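Local atomic coordinates of genome polyprotein (Chicken sicinivirus JSY, PDB entry 6QWT), a protein that probably serves, in this C-terminal 3Dpol part of the polyprotein, as the RNA-dependent RNA polymerase that copies the viral genome. Residues A[75-80]-A[304-309]; A[309-314]-A[357-362]. All coordinates share one frame; numbering follows the deposited sequence.

Contact 1 (A[75-80]-A[304-309]); sequences KLYFSR and NSMVNN
Tyr77 and Phe78 of helix 70-81 meet Met306 and Asn309 of helix 298-316, the helix of polymerase motif B in the palm. The short axes come within 10.6 Å at 121°, and side chains alone join them. Tyr77 reaches across because its CG stands anti to the backbone N (chi1 172°), which carries the ring to the second helix. There the phenol passes between two side chains: Tyr77 OH lies 3.5 Å from Met306 CG, while Tyr77 CE1 is 3.6 Å from Asn309 CB. Tyrosine suits this place, since its ring packs on Met306 and on Asn309 CB and its buried hydroxyl is satisfied by the carbonyl of Tyr204. Asn309 turns its amide 47° from the ring plane, held by ND2 bonding to Ser305 O one turn back (3.0 Å) and to Gly205 O. Ser305 O thus accepts two N-H groups, those of Asn309 N and ND2. Next along, Phe78 lays a ring face near Tyr77 CD2, offset toward the rim. Flexible Met306 bends at chi3, bringing its methyl into the plane of the Tyr77 ring at the edge, and Met306 CE packs tightly on Phe78 CZ at 3.3 Å.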
ATOM      1  N   LYS A  75       8.309 -18.359  12.381  1.00 17.55           N
ATOM      2  CA  LYS A  75       8.106 -19.767  12.057  1.00 22.92           C
ATOM      3  C   LYS A  75       6.630 -20.083  11.861  1.00 22.04           C
ATOM      4  O   LYS A  75       6.265 -20.828  10.944  1.00 21.25           O
ATOM      5  CB  LYS A  75       8.701 -20.646  13.159  1.00 20.14           C
ATOM      6  CG  LYS A  75      10.185 -20.417  13.398  1.00 27.22           C
ATOM      7  CD  LYS A  75      10.992 -20.717  12.146  1.00 25.96           C
ATOM      8  CE  LYS A  75      12.468 -20.435  12.356  1.00 29.66           C
ATOM      9  NZ  LYS A  75      13.266 -20.815  11.157  1.00 35.95           N
ATOM     10  N   LEU A  76       5.765 -19.520  12.706  1.00 20.88           N
ATOM     11  CA  LEU A  76       4.334 -19.788  12.596  1.00 21.98           C
ATOM     12  C   LEU A  76       3.783 -19.300  11.262  1.00 20.00           C
ATOM     13  O   LEU A  76       3.046 -20.023  10.579  1.00 19.81           O
ATOM     14  CB  LEU A  76       3.589 -19.132  13.758  1.00 18.43           C
ATOM     15  CG  LEU A  76       2.077 -19.363  13.780  1.00 22.86           C
ATOM     16  CD1 LEU A  76       1.765 -20.855  13.804  1.00 20.00           C
ATOM     17  CD2 LEU A  76       1.456 -18.657  14.974  1.00 19.35           C
ATOM     18  N   TYR A  77       4.136 -18.074  10.868  1.00 23.58           N
ATOM     19  CA  TYR A  77       3.615 -17.518   9.622  1.00 16.60           C
ATOM     20  C   TYR A  77       4.072 -18.339   8.419  1.00 19.29           C
ATOM     21  O   TYR A  77       3.254 -18.747   7.587  1.00 18.34           O
ATOM     22  CB  TYR A  77       4.044 -16.058   9.483  1.00 18.57           C
ATOM     23  CG  TYR A  77       3.705 -15.459   8.138  1.00 21.15           C
ATOM     24  CD1 TYR A  77       2.390 -15.185   7.793  1.00 17.66           C
ATOM     25  CD2 TYR A  77       4.702 -15.178   7.209  1.00 17.88           C
ATOM     26  CE1 TYR A  77       2.070 -14.648   6.566  1.00 16.25           C
ATOM     27  CE2 TYR A  77       4.390 -14.638   5.973  1.00 21.48           C
ATOM     28  CZ  TYR A  77       3.071 -14.374   5.660  1.00 21.18           C
ATOM     29  OH  TYR A  77       2.739 -13.840   4.435  1.00 21.02           O
ATOM     30  N   PHE A  78       5.375 -18.607   8.318  1.00 17.85           N
ATOM     31  CA  PHE A  78       5.875 -19.378   7.187  1.00 20.50           C
ATOM     32  C   PHE A  78       5.428 -20.832   7.229  1.00 21.76           C
ATOM     33  O   PHE A  78       5.371 -21.477   6.176  1.00 20.00           O
ATOM     34  CB  PHE A  78       7.396 -19.299   7.126  1.00 19.47           C
ATOM     35  CG  PHE A  78       7.901 -18.036   6.499  1.00 22.94           C
ATOM     36  CD1 PHE A  78       7.991 -17.920   5.122  1.00 22.71           C
ATOM     37  CD2 PHE A  78       8.263 -16.956   7.286  1.00 19.75           C
ATOM     38  CE1 PHE A  78       8.448 -16.752   4.543  1.00 25.47           C
ATOM     39  CE2 PHE A  78       8.719 -15.788   6.716  1.00 20.78           C
ATOM     40  CZ  PHE A  78       8.816 -15.686   5.343  1.00 20.95           C
ATOM     41  N   SER A  79       5.112 -21.359   8.413  1.00 19.08           N
ATOM     42  CA  SER A  79       4.549 -22.702   8.493  1.00 26.65           C
ATOM     43  C   SER A  79       3.191 -22.757   7.805  1.00 21.42           C
ATOM     44  O   SER A  79       2.909 -23.676   7.025  1.00 23.56           O
ATOM     45  CB  SER A  79       4.434 -23.140   9.954  1.00 23.32           C
ATOM     46  OG  SER A  79       3.774 -24.386  10.064  1.00 29.79           O
ATOM     47  N   ARG A  80       2.335 -21.771   8.079  1.00 18.50           N
ATOM     48  CA  ARG A  80       1.027 -21.726   7.440  1.00 21.27           C
ATOM     49  C   ARG A  80       1.145 -21.425   5.951  1.00 22.86           C
ATOM     50  O   ARG A  80       0.406 -21.997   5.140  1.00 24.14           O
ATOM     51  CB  ARG A  80       0.140 -20.689   8.124  1.00 21.02           C
ATOM     52  CG  ARG A  80      -1.113 -20.366   7.334  1.00 26.89           C
ATOM     53  CD  ARG A  80      -2.196 -19.795   8.217  1.00 31.62           C
ATOM     54  NE  ARG A  80      -2.493 -20.661   9.354  1.00 31.36           N
ATOM     55  CZ  ARG A  80      -3.499 -20.456  10.198  1.00 30.59           C
ATOM     56  NH1 ARG A  80      -4.306 -19.415  10.027  1.00 25.44           N
ATOM     57  NH2 ARG A  80      -3.698 -21.288  11.212  1.00 33.87           N
ATOM     58  N   ASN A 304       5.569  -5.774   3.223  1.00 25.77           N
ATOM     59  CA  ASN A 304       4.902  -5.134   4.354  1.00 27.85           C
ATOM     60  C   ASN A 304       3.798  -6.020   4.915  1.00 25.77           C
ATOM     61  O   ASN A 304       3.613  -6.091   6.136  1.00 21.29           O
ATOM     62  CB  ASN A 304       4.330  -3.780   3.940  1.00 31.98           C
ATOM     63  CG  ASN A 304       5.273  -2.634   4.242  1.00 41.18           C
ATOM     64  OD1 ASN A 304       6.493  -2.763   4.109  1.00 40.37           O
ATOM     65  ND2 ASN A 304       4.713  -1.502   4.649  1.00 42.96           N
ATOM     66  N   SER A 305       3.040  -6.682   4.034  1.00 24.74           N
ATOM     67  CA  SER A 305       2.018  -7.630   4.477  1.00 25.27           C
ATOM     68  C   SER A 305       2.627  -8.710   5.353  1.00 18.97           C
ATOM     69  O   SER A 305       2.107  -9.025   6.430  1.00 21.60           O
ATOM     70  CB  SER A 305       1.324  -8.268   3.274  1.00 24.99           C
ATOM     71  OG  SER A 305       0.510  -7.336   2.592  1.00 28.02           O
ATOM     72  N   MET A 306       3.732  -9.301   4.896  1.00 18.92           N
ATOM     73  CA  MET A 306       4.402 -10.320   5.691  1.00 21.62           C
ATOM     74  C   MET A 306       4.873  -9.750   7.022  1.00 19.59           C
ATOM     75  O   MET A 306       4.671 -10.371   8.069  1.00 21.63           O
ATOM     76  CB  MET A 306       5.560 -10.922   4.895  1.00 21.17           C
ATOM     77  CG  MET A 306       5.111 -11.480   3.551  1.00 25.11           C
ATOM     78  SD  MET A 306       6.420 -12.208   2.545  1.00 35.79           S
ATOM     79  CE  MET A 306       7.087 -13.399   3.666  1.00 23.88           C
ATOM     80  N   VAL A 307       5.463  -8.550   7.005  1.00 20.38           N
ATOM     81  CA  VAL A 307       5.869  -7.890   8.246  1.00 20.56           C
ATOM     82  C   VAL A 307       4.676  -7.739   9.182  1.00 18.13           C
ATOM     83  O   VAL A 307       4.756  -8.034  10.381  1.00 19.06           O
ATOM     84  CB  VAL A 307       6.514  -6.525   7.945  1.00 21.44           C
ATOM     85  CG1 VAL A 307       6.607  -5.686   9.219  1.00 18.93           C
ATOM     86  CG2 VAL A 307       7.881  -6.705   7.317  1.00 20.71           C
ATOM     87  N   ASN A 308       3.553  -7.268   8.645  1.00 23.58           N
ATOM     88  CA  ASN A 308       2.364  -7.075   9.466  1.00 22.40           C
ATOM     89  C   ASN A 308       1.870  -8.396  10.047  1.00 22.33           C
ATOM     90  O   ASN A 308       1.529  -8.470  11.232  1.00 22.36           O
ATOM     91  CB  ASN A 308       1.280  -6.406   8.627  1.00 24.97           C
ATOM     92  CG  ASN A 308       0.349  -5.558   9.449  1.00 28.22           C
ATOM     93  OD1 ASN A 308       0.232  -5.740  10.660  1.00 26.72           O
ATOM     94  ND2 ASN A 308      -0.291  -4.590   8.804  1.00 28.68           N
ATOM     95  N   ASN A 309       1.821  -9.448   9.224  1.00 21.93           N
ATOM     96  CA  ASN A 309       1.399 -10.758   9.716  1.00 22.04           C
ATOM     97  C   ASN A 309       2.302 -11.228  10.850  1.00 23.44           C
ATOM     98  O   ASN A 309       1.820 -11.662  11.903  1.00 17.30           O
ATOM     99  CB  ASN A 309       1.402 -11.778   8.575  1.00 16.27           C
ATOM    100  CG  ASN A 309       0.070 -11.851   7.842  1.00 24.52           C
ATOM    101  OD1 ASN A 309      -0.689 -12.814   7.993  1.00 19.22           O
ATOM    102  ND2 ASN A 309      -0.214 -10.838   7.030  1.00 24.10           N
TER

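Contact 2 (A[309-314]-A[357-362]); sequences NISLLS and TNYKVT
Ser311 OG, on the motif B helix of the polymerase palm, is gripped from two directions: it accepts the hydroxyl of Tyr359 and bonds to the helical carbonyl of Val307. The oxygen sits beside its own backbone N (chi1 -56°), within reach of the carbonyl one turn earlier. A serine suits this role because its small hydroxyl can serve both helix and visitor. Tyr359 lies where the chain enters the edge strand of the palm sheet, beside strand 230-235. Its ring spans the distance to the helix, leaving the backbones well apart: the nearest CA atoms, of Ser311 and Thr357, are 9.2 Å apart. The ring comes up obliquely, and Tyr359 CE2 touches Ser311 CB at 3.5 Å. Tyr234 meets the ring edge-to-face, and Tyr353 packs on it with planes about 60° apart. Before it, Thr357 forms an ST turn as the chain leaves helix 346-356: Tyr359 N donates to Thr357 OG1 over 3.0 Å. Three residues on in the helix, Ser314 OG donates to Ser311 O at 2.7 Å and is also hydrogen-bonded to Trp67 NE1. The joining bond itself runs from Tyr359 OH to Ser311 OG over 3.0 Å.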
ATOM      1  N   ASN A 309       1.821  -9.448   9.224  1.00 21.93           N
ATOM      2  CA  ASN A 309       1.399 -10.758   9.716  1.00 22.04           C
ATOM      3  C   ASN A 309       2.302 -11.228  10.850  1.00 23.44           C
ATOM      4  O   ASN A 309       1.820 -11.662  11.903  1.00 17.30           O
ATOM      5  CB  ASN A 309       1.402 -11.778   8.575  1.00 16.27           C
ATOM      6  CG  ASN A 309       0.070 -11.851   7.842  1.00 24.52           C
ATOM      7  OD1 ASN A 309      -0.689 -12.814   7.993  1.00 19.22           O
ATOM      8  ND2 ASN A 309      -0.214 -10.838   7.030  1.00 24.10           N
ATOM      9  N   ILE A 310       3.623 -11.134  10.652  1.00 18.59           N
ATOM     10  CA  ILE A 310       4.578 -11.587  11.662  1.00 21.47           C
ATOM     11  C   ILE A 310       4.399 -10.801  12.956  1.00 22.86           C
ATOM     12  O   ILE A 310       4.377 -11.372  14.055  1.00 22.08           O
ATOM     13  CB  ILE A 310       6.020 -11.461  11.133  1.00 21.47           C
ATOM     14  CG1 ILE A 310       6.185 -12.216   9.811  1.00 20.84           C
ATOM     15  CG2 ILE A 310       7.019 -11.936  12.174  1.00 17.21           C
ATOM     16  CD1 ILE A 310       6.589 -13.632   9.953  1.00 24.49           C
ATOM     17  N   SER A 311       4.280  -9.478  12.844  1.00 21.41           N
ATOM     18  CA  SER A 311       4.176  -8.636  14.032  1.00 22.36           C
ATOM     19  C   SER A 311       2.916  -8.956  14.826  1.00 23.16           C
ATOM     20  O   SER A 311       2.965  -9.117  16.051  1.00 22.34           O
ATOM     21  CB  SER A 311       4.212  -7.164  13.625  1.00 18.83           C
ATOM     22  OG  SER A 311       5.375  -6.890  12.867  1.00 22.30           O
ATOM     23  N   LEU A 312       1.772  -9.060  14.140  1.00 22.86           N
ATOM     24  CA  LEU A 312       0.523  -9.402  14.819  1.00 24.43           C
ATOM     25  C   LEU A 312       0.614 -10.760  15.502  1.00 23.89           C
ATOM     26  O   LEU A 312       0.200 -10.910  16.659  1.00 22.38           O
ATOM     27  CB  LEU A 312      -0.637  -9.390  13.825  1.00 19.86           C
ATOM     28  CG  LEU A 312      -1.058  -8.034  13.263  1.00 26.60           C
ATOM     29  CD1 LEU A 312      -1.828  -8.215  11.959  1.00 25.03           C
ATOM     30  CD2 LEU A 312      -1.884  -7.258  14.284  1.00 27.55           C
ATOM     31  N   LEU A 313       1.152 -11.760  14.801  1.00 21.81           N
ATOM     32  CA  LEU A 313       1.296 -13.086  15.389  1.00 23.75           C
ATOM     33  C   LEU A 313       2.197 -13.050  16.621  1.00 21.80           C
ATOM     34  O   LEU A 313       1.941 -13.754  17.603  1.00 18.67           O
ATOM     35  CB  LEU A 313       1.838 -14.063  14.346  1.00 19.63           C
ATOM     36  CG  LEU A 313       0.861 -14.470  13.236  1.00 20.56           C
ATOM     37  CD1 LEU A 313       1.595 -15.029  12.026  1.00 20.59           C
ATOM     38  CD2 LEU A 313      -0.154 -15.479  13.741  1.00 29.02           C
ATOM     39  N   SER A 314       3.251 -12.225  16.597  1.00 21.65           N
ATOM     40  CA  SER A 314       4.130 -12.139  17.760  1.00 21.21           C
ATOM     41  C   SER A 314       3.405 -11.539  18.960  1.00 24.97           C
ATOM     42  O   SER A 314       3.778 -11.804  20.111  1.00 23.25           O
ATOM     43  CB  SER A 314       5.387 -11.326  17.426  1.00 22.36           C
ATOM     44  OG  SER A 314       5.130  -9.932  17.457  1.00 20.63           O
ATOM     45  N   THR A 357       7.546  -3.034  21.118  1.00 28.99           N
ATOM     46  CA  THR A 357       7.865  -2.514  19.794  1.00 28.14           C
ATOM     47  C   THR A 357       7.721  -1.000  19.759  1.00 27.76           C
ATOM     48  O   THR A 357       7.488  -0.361  20.791  1.00 30.02           O
ATOM     49  CB  THR A 357       6.961  -3.139  18.723  1.00 24.97           C
ATOM     50  OG1 THR A 357       5.651  -2.568  18.816  1.00 26.19           O
ATOM     51  CG2 THR A 357       6.861  -4.654  18.894  1.00 25.66           C
ATOM     52  N   ASN A 358       7.863  -0.422  18.568  1.00 27.25           N
ATOM     53  CA  ASN A 358       7.580   0.984  18.324  1.00 28.45           C
ATOM     54  C   ASN A 358       6.243   1.194  17.625  1.00 30.28           C
ATOM     55  O   ASN A 358       5.904   2.334  17.287  1.00 32.31           O
ATOM     56  CB  ASN A 358       8.706   1.613  17.496  1.00 30.24           C
ATOM     57  CG  ASN A 358      10.022   1.681  18.251  1.00 33.12           C
ATOM     58  OD1 ASN A 358      10.048   1.917  19.459  1.00 34.09           O
ATOM     59  ND2 ASN A 358      11.125   1.472  17.539  1.00 32.91           N
ATOM     60  N   TYR A 359       5.479   0.127  17.402  1.00 27.58           N
ATOM     61  CA  TYR A 359       4.187   0.242  16.740  1.00 28.93           C
ATOM     62  C   TYR A 359       3.186   0.965  17.633  1.00 30.42           C
ATOM     63  O   TYR A 359       3.075   0.672  18.828  1.00 30.08           O
ATOM     64  CB  TYR A 359       3.644  -1.140  16.385  1.00 26.97           C
ATOM     65  CG  TYR A 359       4.435  -1.921  15.362  1.00 26.13           C
ATOM     66  CD1 TYR A 359       4.864  -1.333  14.179  1.00 23.48           C
ATOM     67  CD2 TYR A 359       4.727  -3.263  15.572  1.00 25.67           C
ATOM     68  CE1 TYR A 359       5.577  -2.065  13.237  1.00 24.18           C
ATOM     69  CE2 TYR A 359       5.435  -3.996  14.642  1.00 24.73           C
ATOM     70  CZ  TYR A 359       5.855  -3.396  13.478  1.00 23.09           C
ATOM     71  OH  TYR A 359       6.557  -4.144  12.560  1.00 22.25           O
ATOM     72  N   LYS A 360       2.450   1.906  17.048  1.00 35.22           N
ATOM     73  CA  LYS A 360       1.318   2.558  17.701  1.00 36.20           C
ATOM     74  C   LYS A 360       0.082   2.225  16.878  1.00 37.24           C
ATOM     75  O   LYS A 360      -0.044   2.668  15.732  1.00 36.43           O
ATOM     76  CB  LYS A 360       1.518   4.070  17.806  1.00 38.85           C
ATOM     77  CG  LYS A 360       2.704   4.506  18.655  1.00 40.67           C
ATOM     78  CD  LYS A 360       2.901   6.020  18.565  1.00 42.03           C
ATOM     79  CE  LYS A 360       4.133   6.481  19.333  1.00 56.43           C
ATOM     80  NZ  LYS A 360       4.872   7.571  18.624  1.00 58.09           N
ATOM     81  N   VAL A 361      -0.825   1.442  17.447  1.00 38.45           N
ATOM     82  CA  VAL A 361      -1.944   0.888  16.698  1.00 39.35           C
ATOM     83  C   VAL A 361      -3.242   1.517  17.191  1.00 37.69           C
ATOM     84  O   VAL A 361      -3.389   1.822  18.380  1.00 41.77           O
ATOM     85  CB  VAL A 361      -1.967  -0.649  16.808  1.00 39.11           C
ATOM     86  CG1 VAL A 361      -2.704  -1.108  18.048  1.00 34.34           C
ATOM     87  CG2 VAL A 361      -2.570  -1.241  15.570  1.00 39.86           C
ATOM     88  N   THR A 362      -4.173   1.744  16.256  1.00 39.64           N
ATOM     89  CA  THR A 362      -5.411   2.474  16.515  1.00 45.55           C
ATOM     90  C   THR A 362      -6.578   1.862  15.743  1.00 47.15           C
ATOM     91  O   THR A 362      -6.362   1.060  14.823  1.00 41.06           O
ATOM     92  CB  THR A 362      -5.265   3.951  16.122  1.00 47.58           C
ATOM     93  OG1 THR A 362      -4.898   4.043  14.741  1.00 48.68           O
ATOM     94  CG2 THR A 362      -4.223   4.661  16.986  1.00 43.57           C
TER

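How the contacts relate
From the N terminus, the first segment met is on helix 70-81; contact 1 closes a loop of 223 residues that holds four of the five strands of the mixed sheet, and strand 230-235. Contact 2 then opens on helix 298-316 and closes a loop of only 42 residues, holding strands 327-332 and 335-340 and helix 346-356. The two therefore follow in series, neither nesting nor crossing, with Asn309 common to both. Both contacts use helix 298-316: contact 1 ties it to helix 70-81, contact 2 to the edge of the palm sheet. Direct packing also links them, as Tyr77 CB meets Ile310 CD1 at 3.5 Å and Val307 CG1 meets Tyr359 OH at 3.7 Å.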